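Long-range contact in putative metal-dependent phosphoesterase (Bifidobacterium adolescentis, PDB 3O0F), which hydrolyses phosphoesters with the help of bound iron and zinc ions, and may, like relatives, act as a 5'-3' exonuclease on nucleic acids: residues D124-V136 with I144-V158. Residues are numbered along the deposited sequence; the frame is centred on the assembly and turned at random.
Sequences DFPITWDDVLAQV and IGRPHIADALVAAGV. With AMP (adenosine monophosphate), chain B.
With CG anti to its carbonyl carbon (chi1 -63°) and the chain bent at chi2, Gln135 lies along helix 146-155: CG rests 3.6 Å from Asp151 CB, and NE2 reaches the methyl of Ala155. Ile144 has CG1 anti to its backbone N, and its CD1 lies between Trp129 CH2 at 3.4 Å and Val136 CG2, the Trp129 and Ile144 side chains approaching from opposite directions. On helix 129-133, Val132 spreads its methyls, CG1 over His148 CB and CG2 against Ala152 CB. Further along, Ile127 CG1 crosses Leu153 CD2 at about a right angle, and Val158 CG1 packs on Phe125 CD1, 3.8 Å away. The polar link is a water that bridges Gln135 O (2.8 Å) and Asp151 OD2 (2.6 Å); the other carboxylate oxygen of Asp151 forms a salt bridge with Arg162, itself an AMP-binding residue. The helix axes cross at 105° and approach to 8.5 Å, close enough for alanine and valine to mesh. At the start of helix 146-155, Arg146 N makes a nearly straight bond to AMP O2P (2.9 Å), while NH1 meets O3P within the guanidinium plane (2.7 Å, 173°). Shortening Arg146 to an alanine is likely to leave AMP O3P without this charged, in-plane N-H partner. The arrangement is that of a helical subdomain of a PHP-family phosphoesterase presenting a helix N-terminus to the nucleotide phosphate.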
loop_
_atom_site.group_PDB
_atom_site.type_symbol
_atom_site.label_atom_id
_atom_site.label_comp_id
_atom_site.label_asym_id
_atom_site.label_seq_id
_atom_site.Cartn_x
_atom_site.Cartn_y
_atom_site.Cartn_z
ATOM N N ASP A 124 6.721 -4.268 -28.802
ATOM C CA ASP A 124 7.798 -5.250 -28.657
ATOM C C ASP A 124 7.388 -6.575 -28.036
ATOM O O ASP A 124 8.161 -7.515 -28.083
ATOM C CB ASP A 124 8.939 -4.638 -27.841
ATOM C CG ASP A 124 9.519 -3.404 -28.499
ATOM O OD1 ASP A 124 9.414 -3.302 -29.732
ATOM O OD2 ASP A 124 10.056 -2.531 -27.796
ATOM N N PHE A 125 6.200 -6.646 -27.429
ATOM C CA PHE A 125 5.764 -7.845 -26.707
ATOM C C PHE A 125 4.337 -8.230 -27.107
ATOM O O PHE A 125 3.546 -7.386 -27.492
ATOM C CB PHE A 125 5.798 -7.608 -25.195
ATOM C CG PHE A 125 7.177 -7.425 -24.626
ATOM C CD1 PHE A 125 7.972 -8.520 -24.329
ATOM C CD2 PHE A 125 7.668 -6.146 -24.348
ATOM C CE1 PHE A 125 9.260 -8.347 -23.788
ATOM C CE2 PHE A 125 8.956 -5.960 -23.804
ATOM C CZ PHE A 125 9.750 -7.064 -23.533
ATOM N N PRO A 126 3.985 -9.504 -26.969
ATOM C CA PRO A 126 2.613 -9.898 -27.329
ATOM C C PRO A 126 1.644 -9.623 -26.178
ATOM O O PRO A 126 1.221 -10.556 -25.489
ATOM C CB PRO A 126 2.747 -11.399 -27.581
ATOM C CG PRO A 126 3.827 -11.828 -26.601
ATOM C CD PRO A 126 4.781 -10.647 -26.473
ATOM N N ILE A 127 1.314 -8.342 -25.990
ATOM C CA ILE A 127 0.351 -7.883 -24.983
ATOM C C ILE A 127 -0.546 -6.842 -25.632
ATOM O O ILE A 127 -0.099 -6.087 -26.502
ATOM C CB ILE A 127 1.048 -7.239 -23.776
ATOM C CG1 ILE A 127 1.514 -8.319 -22.801
ATOM C CG2 ILE A 127 0.104 -6.273 -23.033
ATOM C CD1 ILE A 127 0.397 -9.073 -22.161
ATOM N N THR A 128 -1.812 -6.814 -25.222
ATOM C CA THR A 128 -2.763 -5.796 -25.677
ATOM C C THR A 128 -3.371 -5.190 -24.436
ATOM O O THR A 128 -3.249 -5.737 -23.335
ATOM C CB THR A 128 -3.875 -6.424 -26.560
ATOM O OG1 THR A 128 -4.636 -7.371 -25.788
ATOM C CG2 THR A 128 -3.263 -7.165 -27.811
ATOM N N TRP A 129 -4.046 -4.068 -24.599
ATOM C CA TRP A 129 -4.760 -3.478 -23.490
ATOM C C TRP A 129 -5.721 -4.495 -22.896
ATOM O O TRP A 129 -5.798 -4.621 -21.676
ATOM C CB TRP A 129 -5.459 -2.178 -23.901
ATOM C CG TRP A 129 -6.113 -1.477 -22.747
ATOM C CD1 TRP A 129 -7.433 -1.131 -22.633
ATOM C CD2 TRP A 129 -5.486 -1.077 -21.520
ATOM N NE1 TRP A 129 -7.661 -0.530 -21.418
ATOM C CE2 TRP A 129 -6.484 -0.476 -20.718
ATOM C CE3 TRP A 129 -4.175 -1.147 -21.031
ATOM C CZ2 TRP A 129 -6.217 0.045 -19.451
ATOM C CZ3 TRP A 129 -3.907 -0.616 -19.764
ATOM C CH2 TRP A 129 -4.927 -0.026 -18.997
ATOM N N ASP A 130 -6.413 -5.272 -23.735
ATOM C CA ASP A 130 -7.324 -6.303 -23.221
ATOM C C ASP A 130 -6.675 -7.409 -22.396
ATOM O O ASP A 130 -7.326 -7.996 -21.526
ATOM C CB ASP A 130 -8.110 -6.978 -24.346
ATOM C CG ASP A 130 -9.196 -6.084 -24.929
ATOM O OD1 ASP A 130 -9.472 -5.012 -24.356
ATOM O OD2 ASP A 130 -9.775 -6.473 -25.974
ATOM N N ASP A 131 -5.437 -7.766 -22.692
ATOM C CA ASP A 131 -4.770 -8.767 -21.867
ATOM C C ASP A 131 -4.559 -8.181 -20.463
ATOM O O ASP A 131 -4.714 -8.869 -19.450
ATOM C CB ASP A 131 -3.432 -9.188 -22.490
ATOM C CG ASP A 131 -3.593 -9.743 -23.908
ATOM O OD1 ASP A 131 -4.687 -10.283 -24.237
ATOM O OD2 ASP A 131 -2.620 -9.635 -24.697
ATOM N N VAL A 132 -4.259 -6.889 -20.406
ATOM C CA VAL A 132 -4.075 -6.222 -19.091
ATOM C C VAL A 132 -5.406 -6.114 -18.373
ATOM O O VAL A 132 -5.512 -6.433 -17.178
ATOM C CB VAL A 132 -3.421 -4.841 -19.211
ATOM C CG1 VAL A 132 -3.271 -4.197 -17.816
ATOM C CG2 VAL A 132 -2.066 -4.963 -19.914
ATOM N N LEU A 133 -6.421 -5.654 -19.092
ATOM C CA LEU A 133 -7.763 -5.573 -18.539
ATOM C C LEU A 133 -8.206 -6.936 -18.002
ATOM O O LEU A 133 -8.870 -6.994 -16.986
ATOM C CB LEU A 133 -8.769 -5.037 -19.563
ATOM C CG LEU A 133 -8.779 -3.534 -19.861
ATOM C CD1 LEU A 133 -9.962 -3.199 -20.800
ATOM C CD2 LEU A 133 -8.831 -2.693 -18.574
ATOM N N ALA A 134 -7.801 -8.029 -18.648
ATOM C CA ALA A 134 -8.074 -9.366 -18.104
ATOM C C ALA A 134 -7.464 -9.638 -16.733
ATOM O O ALA A 134 -7.956 -10.526 -16.010
ATOM C CB ALA A 134 -7.672 -10.488 -19.129
ATOM N N GLN A 135 -6.422 -8.879 -16.343
ATOM C CA GLN A 135 -5.741 -9.103 -15.049
ATOM C C GLN A 135 -6.253 -8.163 -13.941
ATOM O O GLN A 135 -5.845 -8.295 -12.775
ATOM C CB GLN A 135 -4.219 -8.918 -15.188
ATOM C CG GLN A 135 -3.524 -9.893 -16.128
ATOM C CD GLN A 135 -3.721 -11.355 -15.741
ATOM O OE1 GLN A 135 -3.711 -11.699 -14.569
ATOM N NE2 GLN A 135 -3.932 -12.212 -16.738
ATOM N N VAL A 136 -7.116 -7.212 -14.325
ATOM C CA VAL A 136 -7.763 -6.271 -13.407
ATOM C C VAL A 136 -9.063 -6.895 -12.841
ATOM O O VAL A 136 -10.108 -6.837 -13.498
ATOM C CB VAL A 136 -8.071 -4.965 -14.177
ATOM C CG1 VAL A 136 -8.784 -3.974 -13.329
ATOM C CG2 VAL A 136 -6.788 -4.355 -14.720
ATOM N N ILE A 144 -5.411 0.346 -10.993
ATOM C CA ILE A 144 -4.513 -0.296 -11.943
ATOM C C ILE A 144 -3.082 0.239 -11.826
ATOM O O ILE A 144 -2.853 1.387 -11.459
ATOM C CB ILE A 144 -4.990 -0.014 -13.361
ATOM C CG1 ILE A 144 -4.467 -1.072 -14.350
ATOM C CG2 ILE A 144 -4.540 1.400 -13.779
ATOM C CD1 ILE A 144 -5.156 -1.031 -15.740
ATOM N N GLY A 145 -2.110 -0.577 -12.196
ATOM C CA GLY A 145 -0.745 -0.099 -12.272
ATOM C C GLY A 145 0.135 -1.116 -12.959
ATOM O O GLY A 145 -0.352 -1.993 -13.671
ATOM N N ARG A 146 1.444 -1.000 -12.737
ATOM C CA ARG A 146 2.405 -1.941 -13.349
ATOM C C ARG A 146 2.199 -3.415 -13.009
ATOM O O ARG A 146 2.456 -4.267 -13.867
ATOM C CB ARG A 146 3.848 -1.492 -13.090
ATOM C CG ARG A 146 4.248 -0.278 -13.947
ATOM C CD ARG A 146 5.211 0.604 -13.211
ATOM N NE ARG A 146 6.474 -0.039 -12.955
ATOM C CZ ARG A 146 7.217 0.091 -11.859
ATOM N NH1 ARG A 146 6.829 0.811 -10.824
ATOM N NH2 ARG A 146 8.365 -0.564 -11.788
ATOM N N PRO A 147 1.756 -3.755 -11.783
ATOM C CA PRO A 147 1.545 -5.184 -11.536
ATOM C C PRO A 147 0.604 -5.900 -12.494
ATOM O O PRO A 147 0.826 -7.064 -12.777
ATOM C CB PRO A 147 0.961 -5.211 -10.123
ATOM C CG PRO A 147 1.588 -4.071 -9.467
ATOM C CD PRO A 147 1.594 -2.984 -10.530
ATOM N N HIS A 148 -0.430 -5.210 -12.970
ATOM C CA HIS A 148 -1.358 -5.755 -13.921
ATOM C C HIS A 148 -0.738 -5.934 -15.301
ATOM O O HIS A 148 -1.069 -6.880 -15.988
ATOM C CB HIS A 148 -2.634 -4.898 -13.990
ATOM C CG HIS A 148 -3.277 -4.714 -12.652
ATOM N ND1 HIS A 148 -3.016 -3.627 -11.852
ATOM C CD2 HIS A 148 -4.096 -5.518 -11.940
ATOM C CE1 HIS A 148 -3.645 -3.770 -10.701
ATOM N NE2 HIS A 148 -4.336 -4.898 -10.744
ATOM N N ILE A 149 0.154 -5.030 -15.693
ATOM C CA ILE A 149 0.988 -5.236 -16.866
ATOM C C ILE A 149 1.887 -6.462 -16.673
ATOM O O ILE A 149 1.955 -7.327 -17.543
ATOM C CB ILE A 149 1.911 -4.030 -17.200
ATOM C CG1 ILE A 149 1.127 -2.723 -17.344
ATOM C CG2 ILE A 149 2.700 -4.312 -18.506
ATOM C CD1 ILE A 149 1.998 -1.516 -17.768
ATOM N N ALA A 150 2.601 -6.532 -15.552
ATOM C CA ALA A 150 3.468 -7.694 -15.286
ATOM C C ALA A 150 2.666 -8.976 -15.378
ATOM O O ALA A 150 3.080 -9.913 -16.050
ATOM C CB ALA A 150 4.147 -7.574 -13.913
ATOM N N ASP A 151 1.501 -9.013 -14.717
ATOM C CA ASP A 151 0.620 -10.175 -14.790
ATOM C C ASP A 151 0.227 -10.548 -16.227
ATOM O O ASP A 151 0.189 -11.730 -16.567
ATOM C CB ASP A 151 -0.659 -9.954 -13.964
ATOM C CG ASP A 151 -0.390 -9.909 -12.439
ATOM O OD1 ASP A 151 0.722 -10.353 -11.999
ATOM O OD2 ASP A 151 -1.295 -9.417 -11.681
ATOM N N ALA A 152 -0.103 -9.554 -17.054
ATOM C CA ALA A 152 -0.470 -9.843 -18.438
ATOM C C ALA A 152 0.723 -10.473 -19.186
ATOM O O ALA A 152 0.529 -11.377 -20.018
ATOM C CB ALA A 152 -0.977 -8.602 -19.145
ATOM N N LEU A 153 1.941 -10.034 -18.856
ATOM C CA LEU A 153 3.161 -10.536 -19.512
ATOM C C LEU A 153 3.476 -11.936 -19.034
ATOM O O LEU A 153 4.088 -12.705 -19.768
ATOM C CB LEU A 153 4.389 -9.618 -19.286
ATOM C CG LEU A 153 4.370 -8.282 -20.033
ATOM C CD1 LEU A 153 5.286 -7.269 -19.360
ATOM C CD2 LEU A 153 4.685 -8.432 -21.511
ATOM N N VAL A 154 3.054 -12.279 -17.822
ATOM C CA VAL A 154 3.173 -13.670 -17.328
ATOM C C VAL A 154 2.089 -14.538 -17.985
ATOM O O VAL A 154 2.396 -15.617 -18.482
ATOM C CB VAL A 154 3.115 -13.745 -15.779
ATOM C CG1 VAL A 154 3.055 -15.214 -15.304
ATOM C CG2 VAL A 154 4.300 -12.985 -15.169
ATOM N N ALA A 155 0.839 -14.060 -18.052
ATOM C CA ALA A 155 -0.234 -14.806 -18.764
ATOM C C ALA A 155 0.075 -15.062 -20.249
ATOM O O ALA A 155 -0.415 -16.041 -20.835
ATOM C CB ALA A 155 -1.564 -14.103 -18.638
ATOM N N ALA A 156 0.852 -14.169 -20.857
ATOM C CA ALA A 156 1.245 -14.279 -22.263
ATOM C C ALA A 156 2.494 -15.151 -22.438
ATOM O O ALA A 156 2.883 -15.463 -23.558
ATOM C CB ALA A 156 1.488 -12.884 -22.862
ATOM N N GLY A 157 3.134 -15.513 -21.333
ATOM C CA GLY A 157 4.258 -16.435 -21.350
ATOM C C GLY A 157 5.616 -15.778 -21.500
ATOM O O GLY A 157 6.606 -16.472 -21.706
ATOM N N VAL A 158 5.683 -14.453 -21.381
ATOM C CA VAL A 158 6.936 -13.739 -21.602
ATOM C C VAL A 158 7.880 -13.881 -20.414
ATOM O O VAL A 158 9.101 -13.878 -20.602
ATOM C CB VAL A 158 6.697 -12.240 -21.868
ATOM C CG1 VAL A 158 8.044 -11.486 -22.034
ATOM C CG2 VAL A 158 5.832 -12.044 -23.096
HETATM P P AMP B . 3.157 1.421 -10.055
HETATM O O1P AMP B . 2.687 2.137 -8.842
HETATM O O2P AMP B . 2.011 1.255 -11.018
HETATM O O3P AMP B . 4.428 1.992 -10.688
HETATM O "O5'" AMP B . 3.533 -0.067 -9.583
HETATM C "C5'" AMP B . 4.630 -0.279 -8.730
HETATM C "C4'" AMP B . 4.149 -1.158 -7.616
HETATM O "O4'" AMP B . 4.043 -2.552 -8.013
HETATM C "C3'" AMP B . 5.101 -1.090 -6.427
HETATM O "O3'" AMP B . 4.481 -0.340 -5.390
HETATM C "C2'" AMP B . 5.132 -2.565 -6.063
HETATM O "O2'" AMP B . 5.840 -3.106 -4.948
HETATM C "C1'" AMP B . 4.003 -3.283 -6.789
HETATM N N9 AMP B . 4.241 -4.730 -6.945
HETATM C C8 AMP B . 3.302 -5.669 -6.814
HETATM N N7 AMP B . 3.831 -6.893 -7.027
HETATM C C5 AMP B . 5.136 -6.739 -7.301
HETATM C C6 AMP B . 6.271 -7.624 -7.615
HETATM N N6 AMP B . 6.123 -8.987 -7.679
HETATM N N1 AMP B . 7.457 -7.029 -7.854
HETATM C C2 AMP B . 7.650 -5.699 -7.808
HETATM N N3 AMP B . 6.663 -4.840 -7.520
HETATM C C4 AMP B . 5.409 -5.298 -7.253
HETATM O O HOH W 1 -3.879 -9.654 -11.342
#